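Local coordinates for protein BIM1 (Saccharomyces cerevisiae, PDB 2QJX), which binds microtubules, including their plus ends, and is represented here by its calponin homology domain, at residues Y39-M43 with F101-L105; M43-D49 with C75-I81. All blocks are in the same frame, centred on the assembly; numbering follows the deposited sequence.

Contact 1: Y39-M43 with F101-L105; sequences YCQIM and FLQWL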
# COMPACT_ATOMS: atom_id res chain seq x y z
N TYR A 39 0.62 0.71 -0.42
CA TYR A 39 0.43 -0.19 0.72
C TYR A 39 -0.69 0.34 1.61
O TYR A 39 -1.56 -0.42 2.05
CB TYR A 39 1.72 -0.29 1.54
CG TYR A 39 2.88 -0.91 0.80
CD1 TYR A 39 4.20 -0.65 1.18
CD2 TYR A 39 2.68 -1.77 -0.29
CE1 TYR A 39 5.28 -1.21 0.50
CE2 TYR A 39 3.75 -2.34 -0.97
CZ TYR A 39 5.04 -2.06 -0.57
OH TYR A 39 6.11 -2.60 -1.26
N CYS A 40 -0.66 1.64 1.88
CA CYS A 40 -1.69 2.26 2.71
C CYS A 40 -3.06 2.06 2.10
O CYS A 40 -4.00 1.69 2.80
CB CYS A 40 -1.45 3.77 2.85
SG CYS A 40 -0.14 4.23 4.00
N GLN A 41 -3.19 2.32 0.81
CA GLN A 41 -4.50 2.17 0.18
C GLN A 41 -4.98 0.74 0.07
O GLN A 41 -6.19 0.49 0.03
CB GLN A 41 -4.56 2.86 -1.18
CG GLN A 41 -5.98 2.81 -1.76
CD GLN A 41 -6.27 3.91 -2.75
OE1 GLN A 41 -5.42 4.29 -3.55
NE2 GLN A 41 -7.50 4.42 -2.71
N ILE A 42 -4.07 -0.22 -0.01
CA ILE A 42 -4.51 -1.61 -0.06
C ILE A 42 -5.19 -1.86 1.29
O ILE A 42 -6.26 -2.48 1.36
CB ILE A 42 -3.34 -2.60 -0.23
CG1 ILE A 42 -2.77 -2.48 -1.64
CG2 ILE A 42 -3.83 -4.02 0.02
CD1 ILE A 42 -1.63 -3.43 -1.91
N MSE A 43 -4.57 -1.38 2.36
CA MSE A 43 -5.15 -1.55 3.68
C MSE A 43 -6.47 -0.78 3.79
O MSE A 43 -7.39 -1.22 4.49
CB MSE A 43 -4.18 -1.09 4.76
CG MSE A 43 -2.92 -1.95 4.87
SE MSE A 43 -3.26 -3.82 5.29
CE MSE A 43 -3.25 -3.70 7.22
N PHE A 101 6.82 -7.77 0.47
CA PHE A 101 5.76 -7.13 1.24
C PHE A 101 4.46 -7.10 0.43
O PHE A 101 3.38 -7.35 0.96
CB PHE A 101 6.17 -5.71 1.65
CG PHE A 101 5.31 -5.12 2.72
CD1 PHE A 101 5.28 -5.69 4.00
CD2 PHE A 101 4.52 -4.01 2.47
CE1 PHE A 101 4.47 -5.15 5.00
CE2 PHE A 101 3.71 -3.47 3.46
CZ PHE A 101 3.69 -4.04 4.73
N LEU A 102 4.57 -6.80 -0.86
CA LEU A 102 3.39 -6.76 -1.72
C LEU A 102 2.77 -8.15 -1.83
O LEU A 102 1.54 -8.29 -1.88
CB LEU A 102 3.74 -6.23 -3.11
CG LEU A 102 2.57 -6.05 -4.07
CD1 LEU A 102 1.55 -5.08 -3.49
CD2 LEU A 102 3.08 -5.55 -5.42
N GLN A 103 3.61 -9.18 -1.88
CA GLN A 103 3.10 -10.54 -1.96
C GLN A 103 2.25 -10.83 -0.73
O GLN A 103 1.16 -11.37 -0.84
CB GLN A 103 4.23 -11.56 -2.06
CG GLN A 103 5.08 -11.43 -3.31
CD GLN A 103 6.22 -12.44 -3.35
OE1 GLN A 103 6.91 -12.65 -2.36
NE2 GLN A 103 6.43 -13.05 -4.51
N TRP A 104 2.76 -10.47 0.45
CA TRP A 104 2.00 -10.70 1.67
C TRP A 104 0.72 -9.87 1.70
O TRP A 104 -0.34 -10.36 2.11
CB TRP A 104 2.82 -10.36 2.91
CG TRP A 104 2.02 -10.53 4.18
CD1 TRP A 104 1.84 -11.68 4.90
CD2 TRP A 104 1.24 -9.52 4.84
NE1 TRP A 104 1.00 -11.45 5.96
CE2 TRP A 104 0.61 -10.13 5.95
CE3 TRP A 104 1.01 -8.16 4.60
CZ2 TRP A 104 -0.24 -9.43 6.82
CZ3 TRP A 104 0.16 -7.46 5.47
CH2 TRP A 104 -0.45 -8.10 6.56
N LEU A 105 0.80 -8.62 1.27
CA LEU A 105 -0.37 -7.76 1.26
C LEU A 105 -1.48 -8.35 0.40
O LEU A 105 -2.65 -8.34 0.79
CB LEU A 105 -0.01 -6.36 0.77
CG LEU A 105 0.66 -5.47 1.82
CD1 LEU A 105 1.18 -4.20 1.17
CD2 LEU A 105 -0.34 -5.13 2.91
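Tyr39 OH is hydrogen-bonded to Asn98 OD1, one turn before Phe101 on the same helix; across the contact itself the tyrosine ring meets only hydrocarbon. Phe101 presents its edge to the Tyr39 face in a T-shaped pair, with ring planes at 72° and centroids 4.8 Å apart. Phe101 CD2 stands over the centre of the tyrosine ring, and its nearest atom there is Tyr39 CE1 at 3.5 Å. Leu105 also packs against this ring: its CD1 comes within 3.2 Å of Tyr39 CD2, a tight approach. The other methyl of Leu105, CD2, rests 4.0 Å from the selenium of Met43, present as selenomethionine. The bend at chi2 (-60°) brings SE to the leucine, while chi3 only sets the course of the terminal methyl CE, toward Phe76. Ile42 ends in a CD1 methyl held 3.9 Å from Leu102 CD1, the side chains crossing at about a right angle. The two helical segments run nearly parallel, 8° apart, with axes 11.2 Å from each other, a gap filled by these side chains. Within the calponin homology fold, helix 12-23 packs Leu15 on Leu102 and Leu19 on Ile42, while helix 62-78 sets Tyr69 against Tyr39 and Leu72 against Phe101 and Met43.

Contact 2: M43-D49 with C75-I81; sequences MDSIYGD and CFSRHGI
Tyr47 lays its ring over the imidazole of His79 in an offset stack, centroids 4.1 Å apart and planes inclined by 22°, where the last turns of two helices of the calponin homology fold meet. Tyr47 CD2 lies over the centre of the imidazole, whereas His79 CD2 falls toward the rim of the phenol ring. The opposite face of Tyr47 carries the CG2 methyl of Ile46, and its OH is hydrogen-bonded to His108 of helix 95-112, so that the ring is held from both faces and at its end.

His79 is fixed at its edge as well. His79 NE2 donates to Asp49 OD1 over 3.2 Å in a nearly straight bond (171°), the oxygen lying in the ring plane and being met on its syn side, somewhat out of the carboxylate plane. Arg78 grips the same carboxylate side-on in a salt bridge: Arg78 NE reaches Asp49 OD2 at 2.8 Å and Arg78 NH2 reaches Asp49 OD1 at 3.1 Å. A bend in the arginine chain (chi3 62°) turns the NE/NH2 edge of the guanidinium toward the aspartate. NE and NH2 both come from above the carboxylate plane, and NH2 arrives at OD1 on the face opposite His79 NE2. Three donated bonds, two of them at OD1, would be expected to favour the charged carboxylate.

Helix 62-78 closes here with a Schellman motif, Gly80 taking positive phi and Ile81 N bonding back to Phe76 O; this turn brings Ile81 up to Tyr47. Deeper in, the selenium of Met43 makes an oblique Met-aromatic contact, 5.1 Å from the Phe76 ring centroid. Its methyl CE packs 3.5 Å from Phe76 CE2 and also touches Cys75 SG. At the far end of the phenol, Ile81 CD1 comes within 3.4 Å of Tyr47 OH.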
# COMPACT_ATOMS: atom_id res chain seq x y z
N MSE A 43 -4.57 -1.38 2.36
CA MSE A 43 -5.15 -1.55 3.68
C MSE A 43 -6.47 -0.78 3.79
O MSE A 43 -7.39 -1.22 4.49
CB MSE A 43 -4.18 -1.09 4.76
CG MSE A 43 -2.92 -1.95 4.87
SE MSE A 43 -3.26 -3.82 5.29
CE MSE A 43 -3.25 -3.70 7.22
N ASP A 44 -6.58 0.34 3.09
CA ASP A 44 -7.83 1.11 3.14
C ASP A 44 -8.95 0.32 2.45
O ASP A 44 -10.09 0.33 2.90
CB ASP A 44 -7.68 2.48 2.46
CG ASP A 44 -8.90 3.38 2.69
OD1 ASP A 44 -9.24 3.62 3.86
OD2 ASP A 44 -9.50 3.87 1.70
N SER A 45 -8.63 -0.37 1.35
CA SER A 45 -9.65 -1.14 0.65
C SER A 45 -10.22 -2.24 1.56
O SER A 45 -11.39 -2.63 1.44
CB SER A 45 -9.08 -1.78 -0.62
OG SER A 45 -8.14 -2.79 -0.33
N ILE A 46 -9.40 -2.73 2.48
CA ILE A 46 -9.81 -3.78 3.41
C ILE A 46 -10.49 -3.25 4.68
O ILE A 46 -11.53 -3.77 5.10
CB ILE A 46 -8.62 -4.64 3.87
CG1 ILE A 46 -7.92 -5.26 2.65
CG2 ILE A 46 -9.11 -5.73 4.81
CD1 ILE A 46 -6.62 -5.98 3.00
N TYR A 47 -9.90 -2.23 5.30
CA TYR A 47 -10.44 -1.69 6.55
C TYR A 47 -11.22 -0.39 6.42
O TYR A 47 -12.09 -0.11 7.24
CB TYR A 47 -9.32 -1.53 7.57
CG TYR A 47 -8.61 -2.83 7.86
CD1 TYR A 47 -7.49 -3.22 7.12
CD2 TYR A 47 -9.10 -3.71 8.82
CE1 TYR A 47 -6.88 -4.45 7.34
CE2 TYR A 47 -8.50 -4.94 9.05
CZ TYR A 47 -7.40 -5.30 8.30
OH TYR A 47 -6.82 -6.53 8.50
N GLY A 48 -10.90 0.39 5.40
CA GLY A 48 -11.59 1.64 5.16
C GLY A 48 -11.51 2.72 6.22
O GLY A 48 -12.37 3.60 6.25
N ASP A 49 -10.50 2.66 7.09
CA ASP A 49 -10.38 3.68 8.13
C ASP A 49 -9.02 4.37 8.11
O ASP A 49 -8.59 4.95 9.11
CB ASP A 49 -10.66 3.08 9.52
CG ASP A 49 -9.59 2.10 9.98
OD1 ASP A 49 -8.71 1.73 9.18
OD2 ASP A 49 -9.65 1.68 11.15
N CYS A 75 -1.98 1.69 11.19
CA CYS A 75 -3.09 0.84 10.77
C CYS A 75 -2.87 -0.57 11.31
O CYS A 75 -3.79 -1.18 11.87
CB CYS A 75 -3.19 0.81 9.25
SG CYS A 75 -4.46 -0.31 8.61
N PHE A 76 -1.66 -1.10 11.14
CA PHE A 76 -1.36 -2.44 11.64
C PHE A 76 -1.60 -2.53 13.15
O PHE A 76 -2.17 -3.50 13.65
CB PHE A 76 0.10 -2.83 11.34
CG PHE A 76 0.32 -3.35 9.95
CD1 PHE A 76 1.01 -4.55 9.75
CD2 PHE A 76 -0.11 -2.64 8.84
CE1 PHE A 76 1.26 -5.03 8.47
CE2 PHE A 76 0.14 -3.11 7.55
CZ PHE A 76 0.82 -4.31 7.36
N SER A 77 -1.13 -1.52 13.87
CA SER A 77 -1.28 -1.48 15.32
C SER A 77 -2.75 -1.38 15.73
O SER A 77 -3.21 -2.12 16.60
CB SER A 77 -0.49 -0.29 15.88
OG SER A 77 -0.69 -0.15 17.28
N ARG A 78 -3.47 -0.46 15.10
CA ARG A 78 -4.88 -0.25 15.41
C ARG A 78 -5.70 -1.54 15.26
O ARG A 78 -6.55 -1.85 16.09
CB ARG A 78 -5.46 0.85 14.51
CG ARG A 78 -6.96 1.09 14.68
CD ARG A 78 -7.45 2.37 13.98
NE ARG A 78 -7.28 2.35 12.52
CZ ARG A 78 -6.23 2.85 11.88
NH1 ARG A 78 -5.24 3.43 12.55
NH2 ARG A 78 -6.17 2.80 10.55
N HIS A 79 -5.43 -2.28 14.19
CA HIS A 79 -6.16 -3.52 13.92
C HIS A 79 -5.54 -4.79 14.46
O HIS A 79 -6.05 -5.89 14.21
CB HIS A 79 -6.37 -3.66 12.41
CG HIS A 79 -7.26 -2.62 11.83
ND1 HIS A 79 -8.58 -2.48 12.20
CD2 HIS A 79 -7.02 -1.63 10.94
CE1 HIS A 79 -9.12 -1.46 11.56
NE2 HIS A 79 -8.19 -0.93 10.79
N GLY A 80 -4.45 -4.66 15.21
CA GLY A 80 -3.80 -5.82 15.79
C GLY A 80 -3.15 -6.76 14.79
O GLY A 80 -3.07 -7.97 15.03
N ILE A 81 -2.69 -6.21 13.67
CA ILE A 81 -2.02 -7.02 12.65
C ILE A 81 -0.60 -7.27 13.14
O ILE A 81 0.16 -6.33 13.36
CB ILE A 81 -1.99 -6.27 11.29
CG1 ILE A 81 -3.40 -5.79 10.92
CG2 ILE A 81 -1.44 -7.18 10.20
CD1 ILE A 81 -4.46 -6.89 10.94

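In the fold
Contacts 1 and 2 share helix 37-47 and meet at Met43, which faces helix 95-112 in the first and helix 62-78 in the second; their centres lie 11 Å apart. Along the chain, both segments of contact 2 come after 39-43 begins and before 101-105. They also touch directly, Trp104 CZ3 lying 3.7 Å from Phe76 CZ, with Phe101 and Ile81 joining the same apolar layer. Contact 1 is near the centre of the chain and fully buried, while contact 2 reaches the partly exposed ends of its helices. Together they tie three helices of the all-helical calponin homology domain, the microtubule-binding module of EB1-family proteins, into one body.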